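Long-range contact in DR2417 (PDB 4XWW), which degrades RNA as a metal-dependent 5'-3' exonuclease of the metallo-beta-lactamase superfamily, possibly also cuts internally, and is probably involved in rRNA maturation and perhaps mRNA decay: residues I43-A55 and H86-A98. Residues are numbered along the deposited sequence; the frame is centred on the assembly and turned at random.
With ZN (zinc ion), chain F; ZN (zinc ion), chain E; nucleotides of chain C.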
loop_
_atom_site.group_PDB
_atom_site.type_symbol
_atom_site.label_atom_id
_atom_site.label_comp_id
_atom_site.label_asym_id
_atom_site.label_seq_id
_atom_site.Cartn_x
_atom_site.Cartn_y
_atom_site.Cartn_z
ATOM N N ILE A 43 37.811 3.345 14.089
ATOM C CA ILE A 43 36.416 3.122 13.766
ATOM C C ILE A 43 36.101 1.641 13.631
ATOM O O ILE A 43 36.850 0.897 13.015
ATOM C CB ILE A 43 36.028 3.853 12.459
ATOM C CG1 ILE A 43 35.892 5.354 12.735
ATOM C CG2 ILE A 43 34.742 3.272 11.878
ATOM C CD1 ILE A 43 35.782 6.220 11.474
ATOM N N VAL A 44 34.980 1.227 14.212
ATOM C CA VAL A 44 34.393 -0.075 13.935
ATOM C C VAL A 44 33.045 0.168 13.271
ATOM O O VAL A 44 32.291 1.033 13.717
ATOM C CB VAL A 44 34.215 -0.902 15.216
ATOM C CG1 VAL A 44 33.656 -2.287 14.889
ATOM C CG2 VAL A 44 35.551 -1.021 15.955
ATOM N N VAL A 45 32.746 -0.573 12.209
ATOM C CA VAL A 45 31.444 -0.428 11.529
ATOM C C VAL A 45 30.604 -1.680 11.754
ATOM O O VAL A 45 31.136 -2.789 11.806
ATOM C CB VAL A 45 31.614 -0.185 10.010
ATOM C CG1 VAL A 45 30.260 0.233 9.361
ATOM C CG2 VAL A 45 32.661 0.889 9.746
ATOM N N VAL A 46 29.288 -1.520 11.873
ATOM C CA VAL A 46 28.416 -2.665 12.097
ATOM C C VAL A 46 27.373 -2.743 10.981
ATOM O O VAL A 46 26.613 -1.798 10.788
ATOM C CB VAL A 46 27.735 -2.584 13.466
ATOM C CG1 VAL A 46 26.778 -3.775 13.662
ATOM C CG2 VAL A 46 28.794 -2.549 14.590
ATOM N N ASP A 47 27.472 -3.787 10.167
ATOM C CA ASP A 47 26.489 -4.114 9.142
ATOM C C ASP A 47 26.642 -3.227 7.904
ATOM O O ASP A 47 27.316 -2.202 7.949
ATOM C CB ASP A 47 25.070 -4.092 9.710
ATOM C CG ASP A 47 24.774 -5.313 10.567
ATOM O OD1 ASP A 47 25.578 -6.263 10.533
ATOM O OD2 ASP A 47 23.746 -5.323 11.269
ATOM N N GLY A 48 26.017 -3.631 6.804
ATOM C CA GLY A 48 25.981 -2.833 5.591
ATOM C C GLY A 48 24.773 -3.185 4.748
ATOM O O GLY A 48 24.911 -3.792 3.693
ATOM N N GLY A 49 23.590 -2.821 5.224
ATOM C CA GLY A 49 22.340 -3.214 4.600
ATOM C C GLY A 49 21.901 -2.456 3.362
ATOM O O GLY A 49 22.400 -1.372 3.075
ATOM N N LEU A 50 20.965 -3.043 2.621
ATOM C CA LEU A 50 20.211 -2.301 1.608
ATOM C C LEU A 50 18.799 -2.004 2.124
ATOM O O LEU A 50 18.347 -2.569 3.136
ATOM C CB LEU A 50 20.147 -3.077 0.287
ATOM C CG LEU A 50 19.480 -4.468 0.237
ATOM C CD1 LEU A 50 17.946 -4.446 0.361
ATOM C CD2 LEU A 50 19.905 -5.202 -1.043
ATOM N N ALA A 51 18.090 -1.137 1.410
ATOM C CA ALA A 51 16.679 -0.909 1.681
ATOM C C ALA A 51 15.875 -1.102 0.408
ATOM O O ALA A 51 16.403 -1.030 -0.704
ATOM C CB ALA A 51 16.455 0.487 2.255
ATOM N N PHE A 52 14.590 -1.363 0.582
ATOM C CA PHE A 52 13.723 -1.573 -0.567
ATOM C C PHE A 52 13.003 -0.299 -0.890
ATOM O O PHE A 52 12.693 0.474 0.010
ATOM C CB PHE A 52 12.763 -2.718 -0.294
ATOM C CG PHE A 52 13.461 -4.030 -0.150
ATOM C CD1 PHE A 52 13.891 -4.715 -1.270
ATOM C CD2 PHE A 52 13.753 -4.543 1.101
ATOM C CE1 PHE A 52 14.565 -5.910 -1.152
ATOM C CE2 PHE A 52 14.424 -5.743 1.229
ATOM C CZ PHE A 52 14.831 -6.427 0.097
ATOM N N PRO A 53 12.790 -0.044 -2.193
ATOM C CA PRO A 53 12.201 1.211 -2.649
ATOM C C PRO A 53 10.747 1.338 -2.243
ATOM O O PRO A 53 10.040 0.334 -2.213
ATOM C CB PRO A 53 12.329 1.133 -4.177
ATOM C CG PRO A 53 12.521 -0.309 -4.488
ATOM C CD PRO A 53 13.261 -0.875 -3.316
ATOM N N LYS A 54 10.330 2.560 -1.933
ATOM C CA LYS A 54 8.924 2.872 -1.714
ATOM C C LYS A 54 8.224 3.109 -3.053
ATOM O O LYS A 54 8.876 3.205 -4.087
ATOM C CB LYS A 54 8.783 4.097 -0.813
ATOM C CG LYS A 54 9.387 3.914 0.565
ATOM C CD LYS A 54 8.866 4.953 1.539
ATOM C CE LYS A 54 9.050 4.496 2.977
ATOM N NZ LYS A 54 7.764 4.522 3.735
ATOM N N ALA A 55 6.897 3.218 -3.021
ATOM C CA ALA A 55 6.101 3.371 -4.241
ATOM C C ALA A 55 6.438 4.641 -5.014
ATOM O O ALA A 55 6.342 4.656 -6.239
ATOM C CB ALA A 55 4.618 3.341 -3.900
ATOM N N HIS A 86 20.413 -11.116 6.871
ATOM C CA HIS A 86 19.264 -10.460 6.196
ATOM C C HIS A 86 19.744 -9.358 5.259
ATOM O O HIS A 86 20.742 -8.692 5.527
ATOM C CB HIS A 86 18.268 -9.869 7.206
ATOM C CG HIS A 86 17.263 -10.849 7.707
ATOM N ND1 HIS A 86 16.700 -10.767 8.961
ATOM C CD2 HIS A 86 16.720 -11.948 7.128
ATOM C CE1 HIS A 86 15.854 -11.765 9.137
ATOM N NE2 HIS A 86 15.838 -12.488 8.029
ATOM N N GLU A 87 19.009 -9.140 4.168
ATOM C CA GLU A 87 19.397 -8.156 3.173
ATOM C C GLU A 87 19.451 -6.737 3.709
ATOM O O GLU A 87 20.218 -5.942 3.198
ATOM C CB GLU A 87 18.446 -8.208 1.971
ATOM C CG GLU A 87 18.678 -9.425 1.075
ATOM C CD GLU A 87 19.918 -9.343 0.221
ATOM O OE1 GLU A 87 20.555 -8.278 0.163
ATOM O OE2 GLU A 87 20.252 -10.364 -0.404
ATOM N N ASP A 88 18.658 -6.405 4.720
ATOM C CA ASP A 88 18.772 -5.042 5.252
ATOM C C ASP A 88 19.929 -4.902 6.243
ATOM O O ASP A 88 20.090 -3.850 6.873
ATOM C CB ASP A 88 17.459 -4.587 5.906
ATOM C CG ASP A 88 17.138 -5.337 7.167
ATOM O OD1 ASP A 88 17.297 -6.575 7.173
ATOM O OD2 ASP A 88 16.700 -4.680 8.136
ATOM N N HIS A 89 20.765 -5.943 6.347
ATOM C CA HIS A 89 22.020 -5.817 7.081
ATOM C C HIS A 89 23.257 -6.161 6.256
ATOM O O HIS A 89 24.337 -5.701 6.589
ATOM C CB HIS A 89 21.970 -6.675 8.353
ATOM C CG HIS A 89 20.862 -6.268 9.278
ATOM N ND1 HIS A 89 21.087 -5.525 10.420
ATOM C CD2 HIS A 89 19.523 -6.437 9.196
ATOM C CE1 HIS A 89 19.933 -5.297 11.020
ATOM N NE2 HIS A 89 18.969 -5.839 10.300
ATOM N N ILE A 90 23.113 -6.929 5.175
ATOM C CA ILE A 90 24.285 -7.228 4.349
ATOM C C ILE A 90 24.183 -6.843 2.879
ATOM O O ILE A 90 25.165 -6.941 2.149
ATOM C CB ILE A 90 24.651 -8.732 4.403
ATOM C CG1 ILE A 90 23.515 -9.604 3.881
ATOM C CG2 ILE A 90 24.951 -9.126 5.838
ATOM C CD1 ILE A 90 23.964 -10.976 3.453
ATOM N N GLY A 91 23.010 -6.394 2.445
ATOM C CA GLY A 91 22.785 -6.170 1.026
ATOM C C GLY A 91 23.568 -5.049 0.373
ATOM O O GLY A 91 23.740 -5.040 -0.847
ATOM N N GLY A 92 24.039 -4.104 1.176
ATOM C CA GLY A 92 24.853 -3.019 0.662
ATOM C C GLY A 92 26.351 -3.282 0.627
ATOM O O GLY A 92 27.107 -2.473 0.113
ATOM N N LEU A 93 26.792 -4.409 1.177
ATOM C CA LEU A 93 28.230 -4.664 1.303
ATOM C C LEU A 93 29.017 -4.710 -0.031
ATOM O O LEU A 93 30.137 -4.199 -0.089
ATOM C CB LEU A 93 28.450 -5.955 2.107
ATOM C CG LEU A 93 27.958 -5.821 3.556
ATOM C CD1 LEU A 93 28.043 -7.122 4.332
ATOM C CD2 LEU A 93 28.728 -4.717 4.296
ATOM N N PRO A 94 28.443 -5.291 -1.106
ATOM C CA PRO A 94 29.155 -5.235 -2.392
ATOM C C PRO A 94 29.480 -3.806 -2.827
ATOM O O PRO A 94 30.582 -3.521 -3.295
ATOM C CB PRO A 94 28.157 -5.871 -3.369
ATOM C CG PRO A 94 27.338 -6.759 -2.534
ATOM C CD PRO A 94 27.195 -6.074 -1.215
ATOM N N TYR A 95 28.516 -2.914 -2.643
ATOM C CA TYR A 95 28.683 -1.510 -3.006
ATOM C C TYR A 95 29.638 -0.776 -2.067
ATOM O O TYR A 95 30.483 -0.000 -2.514
ATOM C CB TYR A 95 27.316 -0.825 -3.029
ATOM C CG TYR A 95 26.329 -1.574 -3.897
ATOM C CD1 TYR A 95 25.541 -2.592 -3.367
ATOM C CD2 TYR A 95 26.216 -1.295 -5.257
ATOM C CE1 TYR A 95 24.647 -3.291 -4.164
ATOM C CE2 TYR A 95 25.327 -1.992 -6.058
ATOM C CZ TYR A 95 24.545 -2.987 -5.505
ATOM O OH TYR A 95 23.656 -3.682 -6.293
ATOM N N ILE A 96 29.515 -1.046 -0.773
ATOM C CA ILE A 96 30.361 -0.419 0.241
ATOM C C ILE A 96 31.804 -0.965 0.206
ATOM O O ILE A 96 32.764 -0.181 0.139
ATOM C CB ILE A 96 29.738 -0.605 1.661
ATOM C CG1 ILE A 96 28.362 0.081 1.746
ATOM C CG2 ILE A 96 30.717 -0.112 2.751
ATOM C CD1 ILE A 96 27.499 -0.368 2.906
ATOM N N PHE A 97 31.974 -2.289 0.241
ATOM C CA PHE A 97 33.328 -2.863 0.306
ATOM C C PHE A 97 34.164 -2.518 -0.934
ATOM O O PHE A 97 35.380 -2.399 -0.842
ATOM C CB PHE A 97 33.294 -4.392 0.478
ATOM C CG PHE A 97 32.894 -4.860 1.860
ATOM C CD1 PHE A 97 32.899 -3.994 2.946
ATOM C CD2 PHE A 97 32.530 -6.183 2.069
ATOM C CE1 PHE A 97 32.533 -4.435 4.215
ATOM C CE2 PHE A 97 32.157 -6.637 3.336
ATOM C CZ PHE A 97 32.166 -5.760 4.415
ATOM N N ALA A 98 33.521 -2.351 -2.091
ATOM C CA ALA A 98 34.264 -2.048 -3.321
ATOM C C ALA A 98 34.957 -0.688 -3.255
ATOM O O ALA A 98 35.945 -0.455 -3.956
ATOM C CB ALA A 98 33.342 -2.106 -4.532
HETATM ZN ZN ZN F . 16.820 -5.830 10.016
HETATM ZN ZN ZN E . 16.914 -9.321 10.467
ATOM P P U C 4 15.945 -11.636 3.398
ATOM O OP1 U C 4 15.945 -13.034 3.883
ATOM O OP2 U C 4 16.946 -10.677 3.915
ATOM O "O5'" U C 4 16.042 -11.721 1.811
ATOM C "C5'" U C 4 15.710 -10.601 0.979
ATOM C "C4'" U C 4 14.322 -10.763 0.408
ATOM O "O4'" U C 4 13.852 -9.463 -0.044
ATOM C "C3'" U C 4 14.203 -11.689 -0.802
ATOM O "O3'" U C 4 13.960 -13.041 -0.411
ATOM C "C2'" U C 4 13.106 -11.014 -1.618
ATOM O "O2'" U C 4 11.802 -11.215 -1.117
ATOM C "C1'" U C 4 13.454 -9.547 -1.398
ATOM N N1 U C 4 14.571 -9.082 -2.232
ATOM C C2 U C 4 14.267 -8.336 -3.353
ATOM O O2 U C 4 13.125 -8.051 -3.669
ATOM N N3 U C 4 15.354 -7.933 -4.088
ATOM C C4 U C 4 16.682 -8.193 -3.828
ATOM O O4 U C 4 17.546 -7.759 -4.590
ATOM C C5 U C 4 16.913 -8.973 -2.650
ATOM C C6 U C 4 15.875 -9.380 -1.911
ATOM P P U C 3 13.530 -8.076 8.330
ATOM O OP1 U C 3 13.221 -8.833 9.564
ATOM O OP2 U C 3 14.564 -7.016 8.357
ATOM O "O5'" U C 3 13.892 -9.134 7.199
ATOM C "C5'" U C 3 12.937 -10.130 6.803
ATOM C "C4'" U C 3 12.936 -10.266 5.303
ATOM O "O4'" U C 3 12.035 -9.279 4.729
ATOM C "C3'" U C 3 14.293 -10.050 4.637
ATOM O "O3'" U C 3 14.496 -11.031 3.633
ATOM C "C2'" U C 3 14.169 -8.658 4.025
ATOM O "O2'" U C 3 14.972 -8.470 2.877
ATOM C "C1'" U C 3 12.686 -8.617 3.668
ATOM N N1 U C 3 12.154 -7.253 3.571
ATOM C C2 U C 3 11.431 -6.924 2.442
ATOM O O2 U C 3 11.207 -7.718 1.545
ATOM N N3 U C 3 10.974 -5.632 2.407
ATOM C C4 U C 3 11.163 -4.653 3.359
ATOM O O4 U C 3 10.685 -3.532 3.179
ATOM C C5 U C 3 11.926 -5.070 4.494
ATOM C C6 U C 3 12.389 -6.323 4.557
HETATM O O HOH W 1 16.103 -7.644 10.551
#
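Asp-47, just past the end of strand 42-46, receives the ring N-H of His-89 on OD2, with ND1 and OD2 2.8 Å apart. The oxygen lies close to the imidazole plane, but the ring meets the carboxylate from above, the two planes standing 85° apart. Followed outward, the histidine rests CB and CG against this carboxylate and gives ND1 to it; CE1 and CD2 flank NE2, which alone in the ring coordinates a zinc, at 2.2 Å. Held by the carboxylate at ND1 and the metal at NE2, the ring has its rotation fixed, and the carboxylate would probably make NE2 a better ligand. Its OD1 is held by the backbone N of Thr-83.

Beside this pair the glycine-rich backbones interlock: Gly-48 N bonds to His-89 O, Gly-92 N to Gly-48 O, and Leu-50 N runs nearly straight (174°) to Glu-87 O, which also accepts from Gly-91 N. Leu-50 CD2 lies over Gly-91 CA at 3.7 Å and touches Glu-87 OE1, while the other glutamate oxygen pairs with Lys-118. Leu-50 CD1 covers one face of the Phe-52 ring, and uridine U3 of the RNA packs on the other.

Asp-88 OD2 shares the zinc of His-89, completed by His-403 and a water that bridges to the second zinc on His-86. This is the HxHxDH motif of the metallo-beta-lactamase fold, its second-shell aspartate supplied by the loop after strand 42-46.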